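Local coordinates for acyl-CoA dehydrogenase domain protein Tcur3481 (Thermomonospora curvata, PDB 6WY9), which probably acts as an FAD-dependent acyl-CoA dehydrogenase, a flavoenzyme that oxidises acyl-CoA thioesters, at residues L91-A96 with H162-A167; A98-A103 with G212-P217; W145-T150 with G174-D179. All coordinates share one frame; numbering follows the deposited sequence.

Contact 1: residues L91-A96 with H162-A167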
# COMPACT_ATOMS: atom_id res chain seq x y z
N LEU B 91 24.83 -24.42 0.53
CA LEU B 91 25.93 -23.53 0.94
C LEU B 91 25.67 -22.85 2.29
O LEU B 91 26.62 -22.57 3.02
CB LEU B 91 26.21 -22.47 -0.14
CG LEU B 91 26.83 -23.10 -1.42
CD1 LEU B 91 27.12 -22.10 -2.58
CD2 LEU B 91 28.10 -23.94 -1.07
N VAL B 92 24.40 -22.53 2.62
CA VAL B 92 24.10 -22.12 3.99
C VAL B 92 24.42 -23.25 4.98
O VAL B 92 25.01 -23.02 6.05
CB VAL B 92 22.63 -21.63 4.12
CG1 VAL B 92 22.24 -21.38 5.58
CG2 VAL B 92 22.37 -20.33 3.27
N ALA B 93 24.04 -24.49 4.65
CA ALA B 93 24.41 -25.58 5.55
C ALA B 93 25.92 -25.67 5.67
O ALA B 93 26.45 -25.89 6.77
CB ALA B 93 23.84 -26.91 5.06
N ALA B 94 26.65 -25.48 4.56
CA ALA B 94 28.10 -25.63 4.61
C ALA B 94 28.74 -24.52 5.42
O ALA B 94 29.72 -24.75 6.14
CB ALA B 94 28.68 -25.68 3.18
N LEU B 95 28.22 -23.29 5.29
CA LEU B 95 28.71 -22.19 6.11
C LEU B 95 28.40 -22.42 7.59
O LEU B 95 29.22 -22.08 8.45
CB LEU B 95 28.11 -20.87 5.62
CG LEU B 95 28.65 -20.31 4.30
CD1 LEU B 95 27.92 -18.96 3.97
CD2 LEU B 95 30.13 -20.10 4.43
N ALA B 96 27.24 -23.01 7.91
CA ALA B 96 26.96 -23.39 9.30
C ALA B 96 27.98 -24.40 9.81
O ALA B 96 28.42 -24.34 10.97
CB ALA B 96 25.55 -23.97 9.43
N HIS B 162 23.35 -35.19 3.52
CA HIS B 162 23.22 -34.82 4.91
C HIS B 162 22.29 -33.63 5.01
O HIS B 162 22.19 -32.83 4.07
CB HIS B 162 24.55 -34.45 5.56
CG HIS B 162 25.69 -35.31 5.12
ND1 HIS B 162 26.03 -36.48 5.76
CD2 HIS B 162 26.59 -35.15 4.12
CE1 HIS B 162 27.08 -37.02 5.17
NE2 HIS B 162 27.45 -36.23 4.17
N LEU B 163 21.63 -33.51 6.16
CA LEU B 163 20.71 -32.43 6.47
C LEU B 163 21.08 -31.82 7.82
O LEU B 163 21.41 -32.54 8.76
CB LEU B 163 19.26 -32.93 6.58
CG LEU B 163 18.63 -33.76 5.47
CD1 LEU B 163 19.00 -35.22 5.65
CD2 LEU B 163 17.10 -33.58 5.52
N LEU B 164 21.02 -30.49 7.90
CA LEU B 164 21.01 -29.82 9.19
C LEU B 164 19.55 -29.64 9.62
O LEU B 164 18.76 -29.01 8.90
CB LEU B 164 21.71 -28.46 9.10
CG LEU B 164 23.12 -28.49 8.56
CD1 LEU B 164 23.77 -27.13 8.70
CD2 LEU B 164 23.99 -29.61 9.27
N VAL B 165 19.21 -30.17 10.79
CA VAL B 165 17.84 -30.24 11.31
C VAL B 165 17.78 -29.47 12.62
O VAL B 165 18.54 -29.77 13.54
CB VAL B 165 17.43 -31.71 11.57
CG1 VAL B 165 16.03 -31.79 12.25
CG2 VAL B 165 17.51 -32.54 10.29
N SER B 166 16.85 -28.50 12.72
CA SER B 166 16.67 -27.78 13.98
C SER B 166 15.74 -28.58 14.90
O SER B 166 14.75 -29.18 14.45
CB SER B 166 16.14 -26.36 13.70
OG SER B 166 14.80 -26.37 13.26
N ALA B 167 16.09 -28.63 16.19
CA ALA B 167 15.35 -29.38 17.21
C ALA B 167 15.62 -28.77 18.59
O ALA B 167 16.63 -28.09 18.80
CB ALA B 167 15.75 -30.87 17.21

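Contact 2: residues A98-A103 with G212-P217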
# COMPACT_ATOMS: atom_id res chain seq x y z
N ALA B 98 31.04 -24.79 8.62
CA ALA B 98 32.35 -24.17 8.65
C ALA B 98 32.51 -23.35 9.92
O ALA B 98 33.57 -23.37 10.54
CB ALA B 98 32.55 -23.30 7.41
N GLU B 99 31.45 -22.68 10.34
CA GLU B 99 31.56 -21.77 11.46
C GLU B 99 31.16 -22.37 12.80
O GLU B 99 31.52 -21.81 13.83
CB GLU B 99 30.69 -20.53 11.19
CG GLU B 99 30.91 -19.42 12.21
CD GLU B 99 32.08 -18.49 11.90
OE1 GLU B 99 32.34 -17.58 12.71
OE2 GLU B 99 32.73 -18.64 10.83
N HIS B 100 30.41 -23.48 12.81
CA HIS B 100 29.90 -24.03 14.06
C HIS B 100 30.07 -25.54 14.17
O HIS B 100 29.66 -26.12 15.18
CB HIS B 100 28.42 -23.71 14.24
CG HIS B 100 28.12 -22.24 14.23
ND1 HIS B 100 28.23 -21.46 15.36
CD2 HIS B 100 27.73 -21.42 13.24
CE1 HIS B 100 27.91 -20.21 15.06
NE2 HIS B 100 27.59 -20.17 13.78
N GLY B 101 30.70 -26.20 13.16
CA GLY B 101 30.85 -27.64 13.20
C GLY B 101 32.08 -28.10 13.95
O GLY B 101 32.98 -27.31 14.23
N THR B 102 32.09 -29.39 14.28
CA THR B 102 33.29 -30.06 14.76
C THR B 102 34.27 -30.28 13.60
O THR B 102 33.92 -30.13 12.42
CB THR B 102 32.96 -31.42 15.38
OG1 THR B 102 32.48 -32.32 14.36
CG2 THR B 102 31.91 -31.29 16.47
N ALA B 103 35.49 -30.66 13.95
CA ALA B 103 36.47 -31.07 12.94
C ALA B 103 35.90 -32.16 12.05
O ALA B 103 35.96 -32.06 10.82
CB ALA B 103 37.76 -31.53 13.62
N GLY B 212 27.76 -26.53 17.24
CA GLY B 212 27.96 -25.68 18.39
C GLY B 212 26.73 -24.90 18.85
O GLY B 212 25.73 -24.75 18.13
N PRO B 213 26.80 -24.37 20.07
CA PRO B 213 25.60 -23.80 20.72
C PRO B 213 24.98 -22.63 19.99
O PRO B 213 23.78 -22.39 20.13
CB PRO B 213 26.13 -23.35 22.10
CG PRO B 213 27.47 -23.98 22.26
CD PRO B 213 28.01 -24.22 20.89
N ALA B 214 25.77 -21.86 19.26
CA ALA B 214 25.24 -20.70 18.56
C ALA B 214 24.78 -21.03 17.13
O ALA B 214 24.39 -20.12 16.39
CB ALA B 214 26.29 -19.58 18.54
N ALA B 215 24.80 -22.30 16.73
CA ALA B 215 24.58 -22.63 15.33
C ALA B 215 23.19 -22.24 14.86
O ALA B 215 23.03 -21.76 13.73
CB ALA B 215 24.80 -24.12 15.08
N LEU B 216 22.16 -22.45 15.69
CA LEU B 216 20.78 -22.26 15.20
C LEU B 216 20.50 -20.80 14.90
O LEU B 216 20.12 -20.48 13.76
CB LEU B 216 19.77 -22.83 16.20
CG LEU B 216 18.32 -22.58 15.72
CD1 LEU B 216 18.09 -23.04 14.31
CD2 LEU B 216 17.24 -23.21 16.64
N PRO B 217 20.63 -19.86 15.85
CA PRO B 217 20.31 -18.46 15.51
C PRO B 217 21.23 -17.93 14.42
O PRO B 217 20.78 -17.15 13.58
CB PRO B 217 20.48 -17.70 16.83
CG PRO B 217 21.04 -18.73 17.86
CD PRO B 217 21.33 -20.00 17.14
O HOH W 1 28.36 -22.42 18.10

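Contact 3: residues W145-T150 with G174-D179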
# COMPACT_ATOMS: atom_id res chain seq x y z
N TRP B 145 22.89 -37.72 19.78
CA TRP B 145 21.52 -37.30 20.00
C TRP B 145 20.59 -38.19 19.18
O TRP B 145 20.99 -38.72 18.14
CB TRP B 145 21.32 -35.83 19.59
CG TRP B 145 22.16 -34.89 20.38
CD1 TRP B 145 23.47 -34.61 20.17
CD2 TRP B 145 21.76 -34.14 21.52
NE1 TRP B 145 23.92 -33.73 21.12
CE2 TRP B 145 22.88 -33.42 21.95
CE3 TRP B 145 20.55 -34.00 22.21
CZ2 TRP B 145 22.85 -32.57 23.06
CZ3 TRP B 145 20.51 -33.16 23.31
CH2 TRP B 145 21.66 -32.46 23.73
N ARG B 146 19.35 -38.30 19.64
CA ARG B 146 18.29 -38.84 18.80
C ARG B 146 17.16 -37.83 18.70
O ARG B 146 16.74 -37.26 19.71
CB ARG B 146 17.80 -40.18 19.35
CG ARG B 146 18.89 -41.21 19.29
CD ARG B 146 18.39 -42.58 19.60
NE ARG B 146 19.47 -43.55 19.56
CZ ARG B 146 19.86 -44.19 18.47
NH1 ARG B 146 20.86 -45.07 18.52
NH2 ARG B 146 19.25 -43.96 17.32
N LEU B 147 16.69 -37.63 17.46
CA LEU B 147 15.70 -36.63 17.08
C LEU B 147 14.38 -37.31 16.73
O LEU B 147 14.36 -38.29 15.97
CB LEU B 147 16.16 -35.82 15.85
CG LEU B 147 17.58 -35.25 15.85
CD1 LEU B 147 17.87 -34.43 14.59
CD2 LEU B 147 17.84 -34.42 17.11
N SER B 148 13.29 -36.76 17.26
CA SER B 148 11.95 -37.26 16.96
C SER B 148 11.03 -36.08 16.69
O SER B 148 10.92 -35.18 17.53
CB SER B 148 11.39 -38.11 18.10
OG SER B 148 11.99 -39.39 18.10
N GLY B 149 10.36 -36.12 15.56
CA GLY B 149 9.44 -35.06 15.17
C GLY B 149 9.25 -35.13 13.67
O GLY B 149 9.57 -36.14 13.04
N THR B 150 8.73 -34.04 13.13
CA THR B 150 8.55 -33.90 11.69
C THR B 150 9.00 -32.52 11.29
O THR B 150 8.80 -31.56 12.05
CB THR B 150 7.09 -34.04 11.30
OG1 THR B 150 6.39 -33.04 12.02
CG2 THR B 150 6.53 -35.38 11.72
N GLY B 174 18.45 -26.21 19.07
CA GLY B 174 19.78 -26.37 18.51
C GLY B 174 19.75 -26.80 17.05
O GLY B 174 18.69 -26.93 16.43
N LEU B 175 20.93 -27.01 16.49
CA LEU B 175 21.05 -27.44 15.10
C LEU B 175 21.91 -28.71 15.07
O LEU B 175 22.98 -28.76 15.71
CB LEU B 175 21.62 -26.31 14.22
CG LEU B 175 21.47 -26.41 12.69
CD1 LEU B 175 19.99 -26.45 12.31
CD2 LEU B 175 22.16 -25.22 11.99
N PHE B 176 21.43 -29.73 14.36
CA PHE B 176 22.02 -31.07 14.40
C PHE B 176 22.21 -31.60 13.00
O PHE B 176 21.31 -31.47 12.16
CB PHE B 176 21.13 -32.05 15.17
CG PHE B 176 20.78 -31.61 16.55
CD1 PHE B 176 19.79 -30.64 16.76
CD2 PHE B 176 21.43 -32.16 17.64
CE1 PHE B 176 19.47 -30.24 18.07
CE2 PHE B 176 21.13 -31.79 18.93
CZ PHE B 176 20.15 -30.83 19.15
N LEU B 177 23.36 -32.23 12.75
CA LEU B 177 23.66 -32.84 11.47
C LEU B 177 23.13 -34.27 11.41
O LEU B 177 23.37 -35.08 12.32
CB LEU B 177 25.17 -32.83 11.20
CG LEU B 177 25.56 -33.23 9.78
CD1 LEU B 177 26.70 -32.37 9.28
CD2 LEU B 177 25.95 -34.70 9.75
N VAL B 178 22.46 -34.59 10.30
CA VAL B 178 21.87 -35.92 10.12
C VAL B 178 22.27 -36.46 8.76
O VAL B 178 22.22 -35.73 7.76
CB VAL B 178 20.34 -35.84 10.25
CG1 VAL B 178 19.74 -37.17 9.89
CG2 VAL B 178 19.96 -35.44 11.67
N ASP B 179 22.63 -37.73 8.71
CA ASP B 179 22.88 -38.37 7.42
C ASP B 179 21.55 -38.72 6.76
O ASP B 179 20.58 -39.08 7.44
CB ASP B 179 23.77 -39.61 7.60
CG ASP B 179 25.18 -39.23 8.02
OD1 ASP B 179 25.64 -38.13 7.64
OD2 ASP B 179 25.82 -39.99 8.75

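Contact 1: residues L91-A96 with H162-A167
Leu164 reaches from the sheet to helix 87-100 and rests one methyl, CD1, on Ala93 and Ala96. In the acyl-CoA dehydrogenase fold, where a beta domain lies between helical domains, this is a helix-to-sheet seam: helix 87-100 lies over a face of the sheet at an inner strand. The two alanines are three residues apart, so their CB atoms project from the same side of the helix, and Leu164 CD1 approaches across both, 3.6 Å from Ala93 CB and 3.7 Å from Ala96 CB. The torsions of Leu164 explain why this branch is used. CG lies anti to the carbonyl carbon (chi1 -54°), and CD1 then continues straight on from CA (chi2 -172°), making it the far end of an extended arm. Small side chains on the helix let the backbones approach closely, the CA atoms of Ala93 and Leu164 being 6.5 Å apart. No hydrogen bond joins the segments, and all three touching residues are buried. Ala93 also packs on Leu119 and Val121 of strand 118-122, and Ala96 on Thr219 of helix 215-248. Leu164 CG comes within 3.9 Å of Ala93 CB, while its CD1 meets the helix backbone as well, 3.5 Å from Ala93 O.

Contact 2: residues A98-A103 with G212-P217
His100 lays its imidazole over the start of helix 215-248, beginning with His100 CB, which lies 3.7 Å from Ala215 CB. With CG anti to the carbonyl carbon (chi1 -58°), the ring is swung over Ala215: His100 CG is 3.7 Å from Ala215 CA, and that CA stands nearly on the ring normal, a CH-pi contact 3.8 Å from the centroid. CD2 passes the same CA less closely. Glu99 CG lies over the opposite face, offset toward its rim. His100 ND1 has a water oxygen in the ring plane 2.9 Å away, and Ala214 N donates to that water at 2.9 Å. The pattern is a helix start: Gly212 to Ala215 form a type I turn, Ala214 takes the N-cap position, and the water links its N-H to the histidine. This joins His100, in the last part of helix 87-100, to the first turn of helix 215-248. Further out, His100 CE1 lies 3.9 Å from Ala214 CB. It also nears Ala214 O obliquely, with NE2 farther from that oxygen. Trp218 meets the ring edge to face. The backbone adds a direct bond, Gly212 N to His100 O at 2.8 Å, nearly straight at 169°, its donor tilted 17° from the carbonyl plane.

Contact 3: residues W145-T150 with G174-D179
Phe176 drives one edge of its ring into the flat face of Trp145, a T-shaped stack with planes at 67° and a centroid distance of 4.9 Å to the indole's five-membered ring. The bump is Phe176 CE2, which sits above the CG-CD2 bond of the indole, 3.6 Å from Trp145 CD2. Leu147 fills the angle beside it with both branches. Leu147 CD2 lies over one Phe176 face, offset toward the rim, 4.2 Å from the ring centroid, a CH-pi contact. Leu147 CD1, held anti to CA (chi2 -178°), enters the notch between Phe176 CB and Val178, meeting Val178 CG2 tip to tip at 3.7 Å and passing Phe176 CB at 4.1 Å. With an alanine in place of Trp145, the Phe176 edge would probably lose the surface it abuts, opening a gap in which the phenyl ring could turn more freely. Strands 145-148 and 174-179 of the beta domain cross at about a right angle (93°), their axes 9.3 Å apart at closest, and pack through their side chains without hydrogen bonds. Strand 137-141 closes in through Ala138, against Trp145, Leu147 and Phe176; Ala208 of strand 206-210 and Val165 of strand 160-169 meet Leu147 and Val178.

In the fold
Contacts 1 and 2 lie on successive parts of helix 87-100, with centres about 9 Å apart; Ser166 CB touches Leu216 CD1 at 3.9 Å between them. Contacts 1 and 3, with centres about 11 Å apart, meet in the sheet: strands 160-169 and 172-179 are antiparallel neighbours, with a probable hydrogen bond between Gly174 N and Ala167 O (2.6 Å). Contact 2 is about 14 Å from contact 3, centre to centre, and closes the chain loop within which contact 3 is nested; Ala215 CB and Leu175 CB approach to 4.0 Å. All three lie away from the FAD-binding residues, although helix 215-248, which begins in contact 2, runs to just before Arg249 of the flavin pocket.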